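Local coordinates for DNA polymerase III beta subunit (Streptococcus pyogenes, PDB 2AVT), which forms a ring-shaped sliding clamp that probably encircles DNA and tethers the replicative polymerase to its template, at residues T46-Q51 with D121-L126; A197-V202 with V224-S229; Q230-S235 with S239-L244. All blocks are in the same frame, centred on the assembly; numbering follows the deposited sequence.

Contact 1 (T46-Q51 with D121-L126)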
loop_
_atom_site.group_PDB
_atom_site.type_symbol
_atom_site.label_atom_id
_atom_site.label_comp_id
_atom_site.label_asym_id
_atom_site.label_seq_id
_atom_site.Cartn_x
_atom_site.Cartn_y
_atom_site.Cartn_z
ATOM N N THR A 46 12.072 -21.637 11.063
ATOM C CA THR A 46 10.948 -22.372 10.482
ATOM C C THR A 46 9.619 -21.650 10.675
ATOM O O THR A 46 9.324 -21.139 11.762
ATOM C CB THR A 46 10.801 -23.789 11.099
ATOM O OG1 THR A 46 12.000 -24.542 10.891
ATOM C CG2 THR A 46 9.627 -24.525 10.458
ATOM N N GLY A 47 8.836 -21.610 9.606
ATOM C CA GLY A 47 7.528 -20.982 9.631
ATOM C C GLY A 47 6.583 -21.838 8.799
ATOM O O GLY A 47 7.027 -22.502 7.845
ATOM N N SER A 48 5.300 -21.856 9.162
ATOM C CA SER A 48 4.298 -22.625 8.422
ATOM C C SER A 48 2.898 -22.097 8.689
ATOM O O SER A 48 2.629 -21.521 9.750
ATOM C CB SER A 48 4.364 -24.117 8.774
ATOM O OG SER A 48 4.072 -24.332 10.137
ATOM N N ASN A 49 2.012 -22.299 7.719
ATOM C CA ASN A 49 0.638 -21.817 7.813
ATOM C C ASN A 49 -0.381 -22.899 7.463
ATOM O O ASN A 49 -1.514 -22.580 7.118
ATOM C CB ASN A 49 0.440 -20.636 6.865
ATOM C CG ASN A 49 0.624 -21.025 5.390
ATOM O OD1 ASN A 49 0.756 -22.198 5.055
ATOM N ND2 ASN A 49 0.625 -20.038 4.518
ATOM N N GLY A 50 0.028 -24.162 7.536
ATOM C CA GLY A 50 -0.886 -25.245 7.216
ATOM C C GLY A 50 -0.885 -25.642 5.744
ATOM O O GLY A 50 -1.299 -26.746 5.399
ATOM N N GLN A 51 -0.425 -24.744 4.877
ATOM C CA GLN A 51 -0.369 -25.022 3.442
ATOM C C GLN A 51 1.100 -25.205 3.044
ATOM O O GLN A 51 1.453 -26.182 2.372
ATOM C CB GLN A 51 -0.990 -23.864 2.655
ATOM C CG GLN A 51 -1.408 -24.203 1.223
ATOM C CD GLN A 51 -2.657 -25.072 1.165
ATOM O OE1 GLN A 51 -3.711 -24.697 1.675
ATOM N NE2 GLN A 51 -2.545 -26.234 0.542
ATOM N N ASP A 121 8.501 -27.878 21.616
ATOM C CA ASP A 121 7.683 -29.082 21.551
ATOM C C ASP A 121 6.219 -28.747 21.298
ATOM O O ASP A 121 5.415 -29.630 21.018
ATOM C CB ASP A 121 7.815 -29.923 22.826
ATOM C CG ASP A 121 7.510 -29.138 24.085
ATOM O OD1 ASP A 121 6.500 -28.404 24.105
ATOM O OD2 ASP A 121 8.282 -29.272 25.065
ATOM N N GLN A 122 5.872 -27.468 21.375
ATOM C CA GLN A 122 4.493 -27.064 21.118
ATOM C C GLN A 122 4.238 -26.920 19.615
ATOM O O GLN A 122 3.091 -26.847 19.174
ATOM C CB GLN A 122 4.181 -25.740 21.830
ATOM C CG GLN A 122 4.274 -25.833 23.349
ATOM C CD GLN A 122 3.780 -24.585 24.060
ATOM O OE1 GLN A 122 2.778 -23.988 23.666
ATOM N NE2 GLN A 122 4.466 -24.201 25.131
ATOM N N TYR A 123 5.314 -26.899 18.833
ATOM C CA TYR A 123 5.218 -26.741 17.382
ATOM C C TYR A 123 5.035 -28.085 16.662
ATOM O O TYR A 123 5.652 -29.073 17.026
ATOM C CB TYR A 123 6.488 -26.063 16.855
ATOM C CG TYR A 123 6.280 -25.312 15.569
ATOM C CD1 TYR A 123 5.630 -24.079 15.558
ATOM C CD2 TYR A 123 6.689 -25.854 14.358
ATOM C CE1 TYR A 123 5.393 -23.403 14.374
ATOM C CE2 TYR A 123 6.455 -25.196 13.175
ATOM C CZ TYR A 123 5.805 -23.972 13.185
ATOM O OH TYR A 123 5.552 -23.342 11.996
ATOM N N PRO A 124 4.198 -28.126 15.617
ATOM C CA PRO A 124 3.984 -29.383 14.886
ATOM C C PRO A 124 5.237 -29.808 14.132
ATOM O O PRO A 124 5.984 -28.971 13.628
ATOM C CB PRO A 124 2.839 -29.041 13.942
ATOM C CG PRO A 124 3.082 -27.576 13.655
ATOM C CD PRO A 124 3.399 -27.034 15.032
ATOM N N ARG A 125 5.464 -31.115 14.053
ATOM C CA ARG A 125 6.633 -31.629 13.357
ATOM C C ARG A 125 6.426 -31.594 11.856
ATOM O O ARG A 125 5.297 -31.617 11.375
ATOM C CB ARG A 125 6.929 -33.050 13.819
ATOM C CG ARG A 125 7.363 -33.105 15.267
ATOM C CD ARG A 125 7.430 -34.523 15.767
ATOM N NE ARG A 125 8.022 -34.596 17.097
ATOM C CZ ARG A 125 8.110 -35.716 17.805
ATOM N NH1 ARG A 125 7.638 -36.848 17.299
ATOM N NH2 ARG A 125 8.675 -35.709 19.006
ATOM N N LEU A 126 7.523 -31.530 11.115
ATOM C CA LEU A 126 7.438 -31.482 9.663
ATOM C C LEU A 126 7.187 -32.878 9.102
ATOM O O LEU A 126 7.756 -33.860 9.575
ATOM C CB LEU A 126 8.742 -30.927 9.084
ATOM C CG LEU A 126 8.727 -30.191 7.737
ATOM C CD1 LEU A 126 7.996 -31.012 6.690
ATOM C CD2 LEU A 126 8.057 -28.838 7.910
#

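Contact 2 (A197-V202 with V224-S229). Unlike the reference sequence in segment 197-202: Phe199 (reference Leu).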
loop_
_atom_site.group_PDB
_atom_site.type_symbol
_atom_site.label_atom_id
_atom_site.label_comp_id
_atom_site.label_asym_id
_atom_site.label_seq_id
_atom_site.Cartn_x
_atom_site.Cartn_y
_atom_site.Cartn_z
ATOM N N ALA A 197 12.121 -39.710 -13.069
ATOM C CA ALA A 197 10.928 -40.447 -12.654
ATOM C C ALA A 197 9.647 -39.667 -12.950
ATOM O O ALA A 197 9.606 -38.445 -12.804
ATOM C CB ALA A 197 11.012 -40.774 -11.166
ATOM N N ASP A 198 8.603 -40.372 -13.377
ATOM C CA ASP A 198 7.330 -39.731 -13.683
ATOM C C ASP A 198 6.668 -39.213 -12.404
ATOM O O ASP A 198 6.953 -39.693 -11.310
ATOM C CB ASP A 198 6.381 -40.710 -14.387
ATOM C CG ASP A 198 6.811 -41.031 -15.813
ATOM O OD1 ASP A 198 7.071 -40.088 -16.588
ATOM O OD2 ASP A 198 6.872 -42.228 -16.162
ATOM N N PHE A 199 5.781 -38.232 -12.558
ATOM C CA PHE A 199 5.073 -37.638 -11.428
ATOM C C PHE A 199 3.821 -36.965 -11.961
ATOM O O PHE A 199 3.738 -36.638 -13.146
ATOM C CB PHE A 199 5.996 -36.697 -10.653
ATOM C CG PHE A 199 6.338 -35.438 -11.393
ATOM C CD1 PHE A 199 5.552 -34.307 -11.268
ATOM C CD2 PHE A 199 7.459 -35.390 -12.223
ATOM C CE1 PHE A 199 5.866 -33.149 -11.950
ATOM C CE2 PHE A 199 7.774 -34.231 -12.906
ATOM C CZ PHE A 199 6.978 -33.111 -12.769
ATOM N N MET A 200 2.846 -36.755 -11.082
ATOM C CA MET A 200 1.600 -36.100 -11.461
ATOM C C MET A 200 0.926 -35.545 -10.217
ATOM O O MET A 200 0.324 -36.290 -9.447
ATOM C CB MET A 200 0.656 -37.083 -12.151
ATOM C CG MET A 200 -0.643 -36.434 -12.562
ATOM S SD MET A 200 -1.736 -37.575 -13.386
ATOM C CE MET A 200 -2.718 -38.164 -11.989
ATOM N N VAL A 201 1.021 -34.236 -10.027
ATOM C CA VAL A 201 0.441 -33.606 -8.851
ATOM C C VAL A 201 -0.293 -32.321 -9.176
ATOM O O VAL A 201 -0.278 -31.837 -10.309
ATOM C CB VAL A 201 1.534 -33.278 -7.806
ATOM C CG1 VAL A 201 2.212 -34.547 -7.343
ATOM C CG2 VAL A 201 2.557 -32.327 -8.410
ATOM N N VAL A 202 -0.945 -31.777 -8.158
ATOM C CA VAL A 202 -1.676 -30.532 -8.278
ATOM C C VAL A 202 -1.206 -29.714 -7.083
ATOM O O VAL A 202 -1.346 -30.142 -5.937
ATOM C CB VAL A 202 -3.198 -30.758 -8.202
ATOM C CG1 VAL A 202 -3.925 -29.429 -8.325
ATOM C CG2 VAL A 202 -3.639 -31.710 -9.315
ATOM N N VAL A 224 13.895 -30.905 -6.431
ATOM C CA VAL A 224 12.479 -31.124 -6.152
ATOM C C VAL A 224 12.233 -32.582 -5.759
ATOM O O VAL A 224 12.595 -33.498 -6.499
ATOM C CB VAL A 224 11.608 -30.787 -7.393
ATOM C CG1 VAL A 224 10.131 -30.827 -7.023
ATOM C CG2 VAL A 224 11.970 -29.420 -7.935
ATOM N N PHE A 225 11.629 -32.792 -4.590
ATOM C CA PHE A 225 11.328 -34.137 -4.107
ATOM C C PHE A 225 9.821 -34.299 -3.948
ATOM O O PHE A 225 9.124 -33.350 -3.578
ATOM C CB PHE A 225 12.007 -34.397 -2.762
ATOM C CG PHE A 225 13.493 -34.224 -2.790
ATOM C CD1 PHE A 225 14.319 -35.279 -3.131
ATOM C CD2 PHE A 225 14.067 -32.998 -2.492
ATOM C CE1 PHE A 225 15.690 -35.116 -3.174
ATOM C CE2 PHE A 225 15.430 -32.831 -2.533
ATOM C CZ PHE A 225 16.248 -33.888 -2.875
ATOM N N PHE A 226 9.318 -35.499 -4.228
ATOM C CA PHE A 226 7.887 -35.747 -4.116
ATOM C C PHE A 226 7.521 -36.795 -3.081
ATOM O O PHE A 226 8.299 -37.696 -2.775
ATOM C CB PHE A 226 7.294 -36.203 -5.454
ATOM C CG PHE A 226 7.537 -35.262 -6.595
ATOM C CD1 PHE A 226 8.775 -35.215 -7.223
ATOM C CD2 PHE A 226 6.516 -34.454 -7.069
ATOM C CE1 PHE A 226 8.986 -34.380 -8.309
ATOM C CE2 PHE A 226 6.719 -33.615 -8.155
ATOM C CZ PHE A 226 7.958 -33.579 -8.778
ATOM N N SER A 227 6.315 -36.649 -2.548
ATOM C CA SER A 227 5.743 -37.579 -1.588
ATOM C C SER A 227 4.283 -37.511 -2.002
ATOM O O SER A 227 3.908 -36.662 -2.815
ATOM C CB SER A 227 5.914 -37.089 -0.146
ATOM O OG SER A 227 4.871 -36.208 0.229
ATOM N N PRO A 228 3.435 -38.396 -1.469
ATOM C CA PRO A 228 2.027 -38.331 -1.872
ATOM C C PRO A 228 1.304 -37.069 -1.398
ATOM O O PRO A 228 0.483 -36.502 -2.125
ATOM C CB PRO A 228 1.428 -39.595 -1.252
ATOM C CG PRO A 228 2.606 -40.528 -1.154
ATOM C CD PRO A 228 3.702 -39.610 -0.680
ATOM N N SER A 229 1.620 -36.627 -0.184
ATOM C CA SER A 229 0.955 -35.459 0.387
ATOM C C SER A 229 1.609 -34.106 0.133
ATOM O O SER A 229 0.945 -33.074 0.205
ATOM C CB SER A 229 0.765 -35.659 1.896
ATOM O OG SER A 229 1.985 -36.030 2.517
#

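Contact 3 (Q230-S235 with S239-L244)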
loop_
_atom_site.group_PDB
_atom_site.type_symbol
_atom_site.label_atom_id
_atom_site.label_comp_id
_atom_site.label_asym_id
_atom_site.label_seq_id
_atom_site.Cartn_x
_atom_site.Cartn_y
_atom_site.Cartn_z
ATOM N N GLN A 230 2.903 -34.094 -0.159
ATOM C CA GLN A 230 3.572 -32.826 -0.415
ATOM C C GLN A 230 4.788 -32.901 -1.321
ATOM O O GLN A 230 5.306 -33.980 -1.629
ATOM C CB GLN A 230 3.975 -32.153 0.904
ATOM C CG GLN A 230 4.332 -33.103 2.031
ATOM C CD GLN A 230 4.969 -32.392 3.216
ATOM O OE1 GLN A 230 4.623 -31.256 3.539
ATOM N NE2 GLN A 230 5.895 -33.065 3.873
ATOM N N ILE A 231 5.230 -31.726 -1.751
ATOM C CA ILE A 231 6.394 -31.602 -2.604
ATOM C C ILE A 231 7.383 -30.703 -1.863
ATOM O O ILE A 231 6.987 -29.741 -1.194
ATOM C CB ILE A 231 6.001 -30.992 -3.969
ATOM C CG1 ILE A 231 7.243 -30.743 -4.823
ATOM C CG2 ILE A 231 5.226 -29.710 -3.766
ATOM C CD1 ILE A 231 6.915 -30.144 -6.177
ATOM N N LEU A 232 8.662 -31.051 -1.948
ATOM C CA LEU A 232 9.714 -30.292 -1.294
ATOM C C LEU A 232 10.643 -29.664 -2.328
ATOM O O LEU A 232 11.186 -30.363 -3.185
ATOM C CB LEU A 232 10.527 -31.208 -0.371
ATOM C CG LEU A 232 11.933 -30.768 0.071
ATOM C CD1 LEU A 232 11.883 -29.497 0.919
ATOM C CD2 LEU A 232 12.565 -31.896 0.860
ATOM N N PHE A 233 10.787 -28.343 -2.268
ATOM C CA PHE A 233 11.703 -27.637 -3.152
ATOM C C PHE A 233 12.870 -27.297 -2.236
ATOM O O PHE A 233 12.665 -26.713 -1.168
ATOM C CB PHE A 233 11.087 -26.346 -3.695
ATOM C CG PHE A 233 9.884 -26.556 -4.557
ATOM C CD1 PHE A 233 8.623 -26.669 -3.997
ATOM C CD2 PHE A 233 10.006 -26.609 -5.936
ATOM C CE1 PHE A 233 7.515 -26.820 -4.795
ATOM C CE2 PHE A 233 8.898 -26.763 -6.741
ATOM C CZ PHE A 233 7.653 -26.867 -6.172
ATOM N N ARG A 234 14.087 -27.649 -2.641
ATOM C CA ARG A 234 15.247 -27.406 -1.801
ATOM C C ARG A 234 16.475 -26.803 -2.481
ATOM O O ARG A 234 16.897 -27.245 -3.554
ATOM C CB ARG A 234 15.658 -28.717 -1.118
ATOM C CG ARG A 234 16.687 -28.544 -0.023
ATOM C CD ARG A 234 17.099 -29.876 0.581
ATOM N NE ARG A 234 17.799 -30.720 -0.383
ATOM C CZ ARG A 234 18.305 -31.916 -0.098
ATOM N NH1 ARG A 234 18.189 -32.409 1.126
ATOM N NH2 ARG A 234 18.923 -32.621 -1.036
ATOM N N SER A 235 17.035 -25.783 -1.836
ATOM C CA SER A 235 18.246 -25.120 -2.297
ATOM C C SER A 235 19.275 -25.457 -1.229
ATOM O O SER A 235 19.027 -26.310 -0.379
ATOM C CB SER A 235 18.048 -23.600 -2.376
ATOM O OG SER A 235 17.775 -23.036 -1.105
ATOM N N SER A 239 14.523 -24.974 2.527
ATOM C CA SER A 239 13.663 -26.117 2.247
ATOM C C SER A 239 12.243 -25.568 2.275
ATOM O O SER A 239 11.779 -25.030 3.284
ATOM C CB SER A 239 13.844 -27.212 3.291
ATOM O OG SER A 239 15.106 -27.828 3.137
ATOM N N PHE A 240 11.569 -25.681 1.144
ATOM C CA PHE A 240 10.212 -25.178 0.986
ATOM C C PHE A 240 9.264 -26.359 0.716
ATOM O O PHE A 240 9.371 -27.027 -0.323
ATOM C CB PHE A 240 10.213 -24.195 -0.190
ATOM C CG PHE A 240 8.912 -23.471 -0.415
ATOM C CD1 PHE A 240 7.962 -23.980 -1.288
ATOM C CD2 PHE A 240 8.681 -22.232 0.158
ATOM C CE1 PHE A 240 6.814 -23.263 -1.589
ATOM C CE2 PHE A 240 7.532 -21.511 -0.144
ATOM C CZ PHE A 240 6.602 -22.027 -1.016
ATOM N N TYR A 241 8.354 -26.618 1.655
ATOM C CA TYR A 241 7.381 -27.705 1.511
ATOM C C TYR A 241 6.010 -27.150 1.175
ATOM O O TYR A 241 5.647 -26.056 1.612
ATOM C CB TYR A 241 7.230 -28.509 2.801
ATOM C CG TYR A 241 8.472 -29.192 3.287
ATOM C CD1 TYR A 241 9.492 -28.473 3.898
ATOM C CD2 TYR A 241 8.615 -30.565 3.167
ATOM C CE1 TYR A 241 10.622 -29.106 4.379
ATOM C CE2 TYR A 241 9.748 -31.209 3.646
ATOM C CZ TYR A 241 10.744 -30.474 4.249
ATOM O OH TYR A 241 11.871 -31.108 4.722
ATOM N N THR A 242 5.237 -27.916 0.414
ATOM C CA THR A 242 3.898 -27.498 0.048
ATOM C C THR A 242 2.936 -28.672 0.082
ATOM O O THR A 242 3.252 -29.756 -0.411
ATOM C CB THR A 242 3.835 -26.921 -1.359
ATOM O OG1 THR A 242 4.817 -25.887 -1.507
ATOM C CG2 THR A 242 2.453 -26.348 -1.603
ATOM N N ARG A 243 1.760 -28.445 0.666
ATOM C CA ARG A 243 0.726 -29.469 0.749
ATOM C C ARG A 243 0.149 -29.660 -0.652
ATOM O O ARG A 243 -0.000 -28.695 -1.398
ATOM C CB ARG A 243 -0.362 -29.018 1.730
ATOM C CG ARG A 243 -1.699 -29.732 1.626
ATOM C CD ARG A 243 -2.622 -29.247 2.746
ATOM N NE ARG A 243 -4.028 -29.580 2.525
ATOM C CZ ARG A 243 -4.795 -29.024 1.589
ATOM N NH1 ARG A 243 -6.070 -29.382 1.474
ATOM N NH2 ARG A 243 -4.295 -28.104 0.776
ATOM N N LEU A 244 -0.170 -30.902 -1.002
ATOM C CA LEU A 244 -0.720 -31.205 -2.321
ATOM C C LEU A 244 -2.237 -31.350 -2.322
ATOM O O LEU A 244 -2.830 -31.815 -1.345
ATOM C CB LEU A 244 -0.104 -32.501 -2.867
ATOM C CG LEU A 244 1.404 -32.527 -3.144
ATOM C CD1 LEU A 244 1.784 -33.896 -3.663
ATOM C CD2 LEU A 244 1.775 -31.462 -4.154
#

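Contact 1 (T46-Q51 with D121-L126)
Ser48 and Tyr123 meet hydroxyl to hydroxyl where the loop leading from the N-terminal clamp domain to the central one crosses the end of strand 42-48. In the DNA-clamp fold, such sheets form the outer surface of the ring, and Tyr123 carries most of the loop's contact with this strand. The polar part is a single short hydrogen bond, Ser48 OG to Tyr123 OH at 2.6 Å. Ser48 supports it by holding OG between its own backbone N and carbonyl carbon (chi1 63°), so that the hydroxyl faces the incoming phenol. The backbone N of Ser48 also lies near, 3.2 Å from Tyr123 OH, but its angle is too poor for a bond. Gly47 C, 3.7 Å from Tyr123 OH, is a plain van der Waals neighbour of the hydroxyl.

The apolar part is slight: Thr46 CG2 approaches Tyr123 CE2 obliquely at 4.2 Å. Within the loop itself Pro124 CD sits over one face of the Tyr123 ring, 3.4 Å above its plane and offset toward the rim, which probably helps to hold the ring's tilt. Leu31, Ser33 and Lys35 add further contacts to Tyr123, which ends up buried, and Leu126 of the same loop lies against Ser53 and Glu55 of strand 52-59.

Beyond the strand, the chain turns toward strand 52-59 through an Asx turn. Asn49 OD1 accepts from the backbone N of Ile52 and also from Gln51 N, which lies 2.8 Å from Asn49 OD1 and is tilted out of the carbonyl plane.

Contact 2 (A197-V202 with V224-S229)
Phe199 and Phe226 lay their rings against each other where two sheets of the central clamp domain come together. Strand 199-204 is the outermost strand of one sheet, strand 221-226 belongs to the other, and helix 205-214 joins them in sequence, a strand-helix-strand passage from one sheet to the other within the beta-alpha-beta-beta-beta repeat of the DNA-clamp fold.

Starting at the backbone, Phe199 CB stands over a face of the Phe226 ring, 4.1 Å from its centroid and 14° off the normal, a CH-pi contact. The chi1 of 70° places CG between backbone N and carbonyl carbon, and from there the ring continues across the outer end of Phe226. CG lies 3.6 Å from Phe226 CZ. The tightest point follows at CD1, only 3.4 Å from Phe226 CE2. On the other branch CD2 is a little farther off, 3.9 Å from Phe226 CZ. Phe199 CE1 runs past Phe226 CZ at 3.8 Å. Finally, the tip, Phe199 CZ, reaches 4.1 Å from Phe226 CZ. The distances widen toward the tip because Phe226 CZ lies off-centre over the Phe199 face, near its CG-CD1 side. The planes are also inclined by 31°, which makes the pair oblique, with centroids 4.5 Å apart.

Around the pair, Ala197 O lies in plane at the edge of the Phe199 ring, and Ile167 and Leu169 of the neighbouring strand touch the same side chain. Both rings remain partly exposed, so this is a greasy seam near the surface. Val201, two residues along and also directed at the opposing strand, extends it: its CG1 comes to 4.3 Å from Phe226 CD2.

Contact 3 (Q230-S235 with S239-L244)
Strand 230-234 pairs with residues 239-243 in antiparallel fashion, axes 4.6 Å apart and directions at 162°, and Phe233 and Phe240 form a hydrogen-bonded pair with both bonds nearly straight. Phe233 N gives one to Phe240 O (2.7 Å), and Phe240 N returns one to Phe233 O (2.8 Å). Ile231 and Thr242 form the next such pair; Thr242 N to Ile231 O is 3.0 Å, while the position of Thr242 O is less certain.

On the face with Leu232 and Tyr241, the leucine reaches over to the tyrosine, with chi1 at 161° setting CG anti to the backbone N and chi2 near 64° then turning CD1 onto the neighbouring strand. CD1 sits over the centre of the Tyr241 ring, 3.7 Å from its centroid, in a CH-pi contact. Gln230 comes to the same ring obliquely, NE2 3.8 Å from Tyr241 CD2. Farther along, the aliphatic part of Arg234 passes Ser239, while its guanidinium group leaves for a salt bridge with Glu223.

The other face is buried. Phe233 and Phe240 lie side by side, CD1 to CD1 3.9 Å, and Phe211 of helix 205-214 meets the Phe233 ring. Thr242 OG1, near that ring's edge, has no polar partner in the model. Ile231 CG2 packs crosswise on Leu244 CD2 at 3.9 Å.

The result is a beta hairpin inside a longer antiparallel sheet. Its second strand pairs with strand 52-59 of the N-terminal domain, the continuation of a sheet across a domain boundary that marks sliding clamps.

Contact 3 is the regular strand pairing of the set, with backbone bonds, a buried, largely apolar face and a mixed, partly exposed one; contacts 1 and 2 rely on side chains alone. Partly buried, it stands between them: contact 1 is buried, yet its key bond is polar, fastening a loop to a strand end, whereas contact 2 is an apolar seam near the surface between two sheets. All three reach the same eight-stranded sheet. Contact 3 also lies between the others in space: Gln51 O probably accepts from Arg243 N toward contact 1, and Phe225 N probably donates to Leu232 O toward contact 2. Leu126 also packs on Tyr241, while contacts 1 and 2 never touch.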